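Local coordinates for protein mRNA-decapping enzyme subunit 1 (Saccharomyces cerevisiae, PDB 1Q67) that works with its partner DCP2 in the decapping complex that removes the 7-methylguanine cap from yeast mRNAs and commits them to decay, at residues Y61-V72 with D136-R147. Numbering follows the deposited sequence.
Sequences YQGVLAIYLRDV and DIYNYGLIILNR
Val64 and Leu145 open a ladder of paired backbone N-H and C=O groups in which strands 64-70 and 140-146, the central pair of a four-stranded antiparallel sheet, run at 161° to each other. Leu145 N to Val64 O is 2.7 Å; Ala66 with Ile143 and Tyr68 with Gly141 repeat the pairing. Val64 CG2 also lies over one face of the Arg147 guanidinium, 3.7 Å from NH2; Arg147 NE bonds to Pro42 O. Beside it, Asn146 OD1 takes Gln62 N (2.8 Å) from above its carbonyl plane. On the other face of the sheet, Leu65 CD1 touches both Leu142 CG (3.6 Å) and Ile144 CG1 (3.7 Å), while Ile144 CG2 reaches Gly63 N and Tyr61 CB. Helix 208-223 packs against Leu65 and Ile67, consistent with the PH-like fold of the Dcp1 family. The Tyr68 ring lies over Gly141 CA. Where the strands end, Arg70 N bonds to Asn139 O, and the side chain bends at chi3 (78°), bringing NH1 to two oxygens in the guanidinium plane: Asp136 OD2, a salt bridge, and Tyr138 O. Arg70 NE pairs with Asp31, which also bonds the Tyr68 hydroxyl. Val72 crosses Asp136 and Asn139 at about a right angle, CG1 on Asp136 CB (3.6 Å) and CG2 toward Asn139 OD1 (3.5 Å). With a leucine in place of Arg70, Asp136 and Tyr138 O would probably lose their shared donor and Asp31 its ion pair. Polar side-chain bonds thus close both ends of an apolar, backbone-bonded middle; Arg70, through backbone N and guanidinium, together with Val72, ties the chain leading into 140-146 to the end of 64-70.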
loop_
_atom_site.group_PDB
_atom_site.type_symbol
_atom_site.label_atom_id
_atom_site.label_comp_id
_atom_site.label_asym_id
_atom_site.label_seq_id
_atom_site.Cartn_x
_atom_site.Cartn_y
_atom_site.Cartn_z
ATOM N N TYR B 61 -2.527 4.425 2.853
ATOM C CA TYR B 61 -3.688 3.548 2.772
ATOM C C TYR B 61 -3.509 2.480 1.712
ATOM O O TYR B 61 -3.183 2.786 0.561
ATOM C CB TYR B 61 -4.961 4.345 2.474
ATOM C CG TYR B 61 -5.266 5.420 3.491
ATOM C CD1 TYR B 61 -4.874 6.738 3.269
ATOM C CD2 TYR B 61 -5.926 5.116 4.684
ATOM C CE1 TYR B 61 -5.126 7.734 4.205
ATOM C CE2 TYR B 61 -6.187 6.105 5.638
ATOM C CZ TYR B 61 -5.779 7.413 5.386
ATOM O OH TYR B 61 -6.013 8.408 6.302
ATOM N N GLN B 62 -3.703 1.230 2.125
ATOM C CA GLN B 62 -3.595 0.056 1.248
ATOM C C GLN B 62 -4.410 -1.030 1.930
ATOM O O GLN B 62 -4.347 -1.179 3.149
ATOM C CB GLN B 62 -2.165 -0.486 1.150
ATOM C CG GLN B 62 -1.058 0.528 1.130
ATOM C CD GLN B 62 -0.973 1.320 2.408
ATOM O OE1 GLN B 62 -1.234 0.806 3.498
ATOM N NE2 GLN B 62 -0.595 2.576 2.286
ATOM N N GLY B 63 -5.141 -1.807 1.147
ATOM C CA GLY B 63 -5.948 -2.862 1.723
ATOM C C GLY B 63 -7.163 -3.161 0.876
ATOM O O GLY B 63 -7.122 -3.027 -0.345
ATOM N N VAL B 64 -8.248 -3.565 1.523
ATOM C CA VAL B 64 -9.472 -3.886 0.814
ATOM C C VAL B 64 -10.163 -2.613 0.322
ATOM O O VAL B 64 -10.362 -1.660 1.083
ATOM C CB VAL B 64 -10.448 -4.674 1.710
ATOM C CG1 VAL B 64 -11.693 -5.036 0.916
ATOM C CG2 VAL B 64 -9.780 -5.947 2.220
ATOM N N LEU B 65 -10.518 -2.613 -0.959
ATOM C CA LEU B 65 -11.186 -1.481 -1.579
ATOM C C LEU B 65 -12.610 -1.894 -1.908
ATOM O O LEU B 65 -12.830 -2.928 -2.534
ATOM C CB LEU B 65 -10.453 -1.066 -2.861
ATOM C CG LEU B 65 -11.169 -0.151 -3.872
ATOM C CD1 LEU B 65 -11.480 1.197 -3.253
ATOM C CD2 LEU B 65 -10.272 0.035 -5.085
ATOM N N ALA B 66 -13.579 -1.098 -1.473
ATOM C CA ALA B 66 -14.969 -1.410 -1.760
ATOM C C ALA B 66 -15.724 -0.173 -2.221
ATOM O O ALA B 66 -15.407 0.944 -1.815
ATOM C CB ALA B 66 -15.655 -1.991 -0.521
ATOM N N ILE B 67 -16.717 -0.397 -3.078
ATOM C CA ILE B 67 -17.586 0.653 -3.583
ATOM C C ILE B 67 -18.979 0.165 -3.228
ATOM O O ILE B 67 -19.347 -0.976 -3.514
ATOM C CB ILE B 67 -17.440 0.833 -5.092
ATOM C CG1 ILE B 67 -16.061 1.428 -5.378
ATOM C CG2 ILE B 67 -18.545 1.751 -5.624
ATOM C CD1 ILE B 67 -15.698 1.420 -6.816
ATOM N N TYR B 68 -19.754 1.024 -2.588
ATOM C CA TYR B 68 -21.066 0.605 -2.142
ATOM C C TYR B 68 -22.116 1.695 -2.273
ATOM O O TYR B 68 -21.796 2.879 -2.356
ATOM C CB TYR B 68 -20.953 0.171 -0.681
ATOM C CG TYR B 68 -20.364 1.256 0.186
ATOM C CD1 TYR B 68 -21.186 2.121 0.904
ATOM C CD2 TYR B 68 -18.982 1.437 0.272
ATOM C CE1 TYR B 68 -20.655 3.130 1.691
ATOM C CE2 TYR B 68 -18.435 2.459 1.057
ATOM C CZ TYR B 68 -19.288 3.296 1.767
ATOM O OH TYR B 68 -18.782 4.296 2.570
ATOM N N LEU B 69 -23.369 1.268 -2.270
ATOM C CA LEU B 69 -24.503 2.168 -2.378
ATOM C C LEU B 69 -24.897 2.627 -0.980
ATOM O O LEU B 69 -24.924 1.833 -0.037
ATOM C CB LEU B 69 -25.672 1.453 -3.057
ATOM C CG LEU B 69 -26.886 2.329 -3.395
ATOM C CD1 LEU B 69 -27.571 1.806 -4.654
ATOM C CD2 LEU B 69 -27.840 2.347 -2.221
ATOM N N ARG B 70 -25.189 3.912 -0.848
ATOM C CA ARG B 70 -25.572 4.465 0.436
ATOM C C ARG B 70 -27.070 4.766 0.474
ATOM O O ARG B 70 -27.688 5.051 -0.552
ATOM C CB ARG B 70 -24.761 5.732 0.712
ATOM C CG ARG B 70 -23.259 5.496 0.630
ATOM C CD ARG B 70 -22.450 6.750 0.902
ATOM N NE ARG B 70 -22.367 7.078 2.319
ATOM C CZ ARG B 70 -22.989 8.102 2.892
ATOM N NH1 ARG B 70 -23.757 8.912 2.171
ATOM N NH2 ARG B 70 -22.824 8.329 4.186
ATOM N N ASP B 71 -27.656 4.683 1.660
ATOM C CA ASP B 71 -29.072 4.960 1.814
ATOM C C ASP B 71 -29.240 6.419 2.210
ATOM O O ASP B 71 -29.054 6.777 3.370
ATOM C CB ASP B 71 -29.682 4.065 2.893
ATOM C CG ASP B 71 -31.201 4.111 2.894
ATOM O OD1 ASP B 71 -31.770 5.219 2.757
ATOM O OD2 ASP B 71 -31.828 3.038 3.040
ATOM N N VAL B 72 -29.573 7.262 1.239
ATOM C CA VAL B 72 -29.772 8.681 1.504
ATOM C C VAL B 72 -31.224 9.068 1.227
ATOM O O VAL B 72 -31.540 10.240 1.024
ATOM C CB VAL B 72 -28.832 9.553 0.640
ATOM C CG1 VAL B 72 -27.395 9.351 1.085
ATOM C CG2 VAL B 72 -28.988 9.198 -0.837
ATOM N N ASP B 136 -28.494 14.333 2.012
ATOM C CA ASP B 136 -27.152 13.845 1.716
ATOM C C ASP B 136 -27.056 13.556 0.217
ATOM O O ASP B 136 -27.883 12.834 -0.337
ATOM C CB ASP B 136 -26.891 12.584 2.549
ATOM C CG ASP B 136 -25.466 12.076 2.429
ATOM O OD1 ASP B 136 -24.551 12.874 2.136
ATOM O OD2 ASP B 136 -25.265 10.866 2.658
ATOM N N ILE B 137 -26.054 14.134 -0.436
ATOM C CA ILE B 137 -25.872 13.949 -1.874
ATOM C C ILE B 137 -24.953 12.795 -2.272
ATOM O O ILE B 137 -24.807 12.501 -3.460
ATOM C CB ILE B 137 -25.315 15.223 -2.534
ATOM C CG1 ILE B 137 -23.957 15.567 -1.929
ATOM C CG2 ILE B 137 -26.297 16.375 -2.354
ATOM C CD1 ILE B 137 -23.248 16.702 -2.628
ATOM N N TYR B 138 -24.329 12.142 -1.298
ATOM C CA TYR B 138 -23.439 11.033 -1.616
ATOM C C TYR B 138 -24.175 9.707 -1.703
ATOM O O TYR B 138 -24.270 8.964 -0.727
ATOM C CB TYR B 138 -22.310 10.949 -0.594
ATOM C CG TYR B 138 -21.504 12.222 -0.506
ATOM C CD1 TYR B 138 -21.915 13.276 0.309
ATOM C CD2 TYR B 138 -20.348 12.389 -1.262
ATOM C CE1 TYR B 138 -21.186 14.472 0.370
ATOM C CE2 TYR B 138 -19.614 13.572 -1.210
ATOM C CZ TYR B 138 -20.037 14.609 -0.394
ATOM O OH TYR B 138 -19.307 15.779 -0.339
ATOM N N ASN B 139 -24.694 9.424 -2.894
ATOM C CA ASN B 139 -25.431 8.194 -3.172
ATOM C C ASN B 139 -24.553 6.946 -3.067
ATOM O O ASN B 139 -25.039 5.860 -2.759
ATOM C CB ASN B 139 -26.025 8.254 -4.584
ATOM C CG ASN B 139 -27.113 9.306 -4.717
ATOM O OD1 ASN B 139 -28.237 9.119 -4.248
ATOM N ND2 ASN B 139 -26.782 10.420 -5.348
ATOM N N TYR B 140 -23.263 7.105 -3.344
ATOM C CA TYR B 140 -22.341 5.981 -3.307
ATOM C C TYR B 140 -21.086 6.358 -2.555
ATOM O O TYR B 140 -20.788 7.539 -2.367
ATOM C CB TYR B 140 -21.969 5.547 -4.727
ATOM C CG TYR B 140 -23.137 5.569 -5.678
ATOM C CD1 TYR B 140 -23.221 6.529 -6.696
ATOM C CD2 TYR B 140 -24.178 4.656 -5.548
ATOM C CE1 TYR B 140 -24.317 6.575 -7.557
ATOM C CE2 TYR B 140 -25.276 4.691 -6.398
ATOM C CZ TYR B 140 -25.343 5.650 -7.398
ATOM O OH TYR B 140 -26.436 5.673 -8.234
ATOM N N GLY B 141 -20.362 5.343 -2.106
ATOM C CA GLY B 141 -19.145 5.596 -1.374
ATOM C C GLY B 141 -18.054 4.633 -1.768
ATOM O O GLY B 141 -18.305 3.534 -2.263
ATOM N N LEU B 142 -16.823 5.070 -1.567
ATOM C CA LEU B 142 -15.664 4.245 -1.849
ATOM C C LEU B 142 -14.877 4.224 -0.542
ATOM O O LEU B 142 -14.776 5.239 0.156
ATOM C CB LEU B 142 -14.831 4.853 -2.983
ATOM C CG LEU B 142 -13.463 4.234 -3.289
ATOM C CD1 LEU B 142 -13.077 4.508 -4.742
ATOM C CD2 LEU B 142 -12.418 4.818 -2.337
ATOM N N ILE B 143 -14.346 3.060 -0.195
ATOM C CA ILE B 143 -13.574 2.951 1.026
ATOM C C ILE B 143 -12.428 1.958 0.876
ATOM O O ILE B 143 -12.538 0.964 0.170
ATOM C CB ILE B 143 -14.492 2.536 2.209
ATOM C CG1 ILE B 143 -13.733 2.643 3.527
ATOM C CG2 ILE B 143 -15.040 1.126 1.989
ATOM C CD1 ILE B 143 -14.608 2.380 4.745
ATOM N N ILE B 144 -11.308 2.277 1.507
ATOM C CA ILE B 144 -10.157 1.397 1.511
ATOM C C ILE B 144 -9.894 1.104 2.987
ATOM O O ILE B 144 -9.705 2.023 3.792
ATOM C CB ILE B 144 -8.921 2.050 0.888
ATOM C CG1 ILE B 144 -9.147 2.265 -0.615
ATOM C CG2 ILE B 144 -7.711 1.146 1.098
ATOM C CD1 ILE B 144 -8.040 3.036 -1.287
ATOM N N LEU B 145 -9.907 -0.178 3.337
ATOM C CA LEU B 145 -9.694 -0.591 4.720
ATOM C C LEU B 145 -8.307 -1.193 4.862
ATOM O O LEU B 145 -8.053 -2.274 4.337
ATOM C CB LEU B 145 -10.743 -1.635 5.114
ATOM C CG LEU B 145 -12.221 -1.253 4.942
ATOM C CD1 LEU B 145 -13.048 -2.480 4.623
ATOM C CD2 LEU B 145 -12.725 -0.583 6.194
ATOM N N ASN B 146 -7.405 -0.501 5.554
ATOM C CA ASN B 146 -6.051 -1.033 5.741
ATOM C C ASN B 146 -6.080 -2.398 6.413
ATOM O O ASN B 146 -6.834 -2.612 7.361
ATOM C CB ASN B 146 -5.190 -0.073 6.566
ATOM C CG ASN B 146 -4.724 1.116 5.755
ATOM O OD1 ASN B 146 -5.022 1.215 4.562
ATOM N ND2 ASN B 146 -3.987 2.025 6.390
ATOM N N ARG B 147 -5.261 -3.312 5.902
ATOM C CA ARG B 147 -5.166 -4.677 6.415
ATOM C C ARG B 147 -4.140 -4.814 7.527
ATOM O O ARG B 147 -4.323 -5.593 8.460
ATOM C CB ARG B 147 -4.756 -5.637 5.297
ATOM C CG ARG B 147 -5.835 -6.017 4.302
ATOM C CD ARG B 147 -5.194 -6.726 3.111
ATOM N NE ARG B 147 -6.178 -7.334 2.224
ATOM C CZ ARG B 147 -6.827 -8.459 2.499
ATOM N NH1 ARG B 147 -6.583 -9.097 3.638
ATOM N NH2 ARG B 147 -7.724 -8.939 1.643
HETATM O O HOH W 1 -2.354 -2.012 5.362
HETATM O O HOH W 2 -16.567 5.797 2.302
#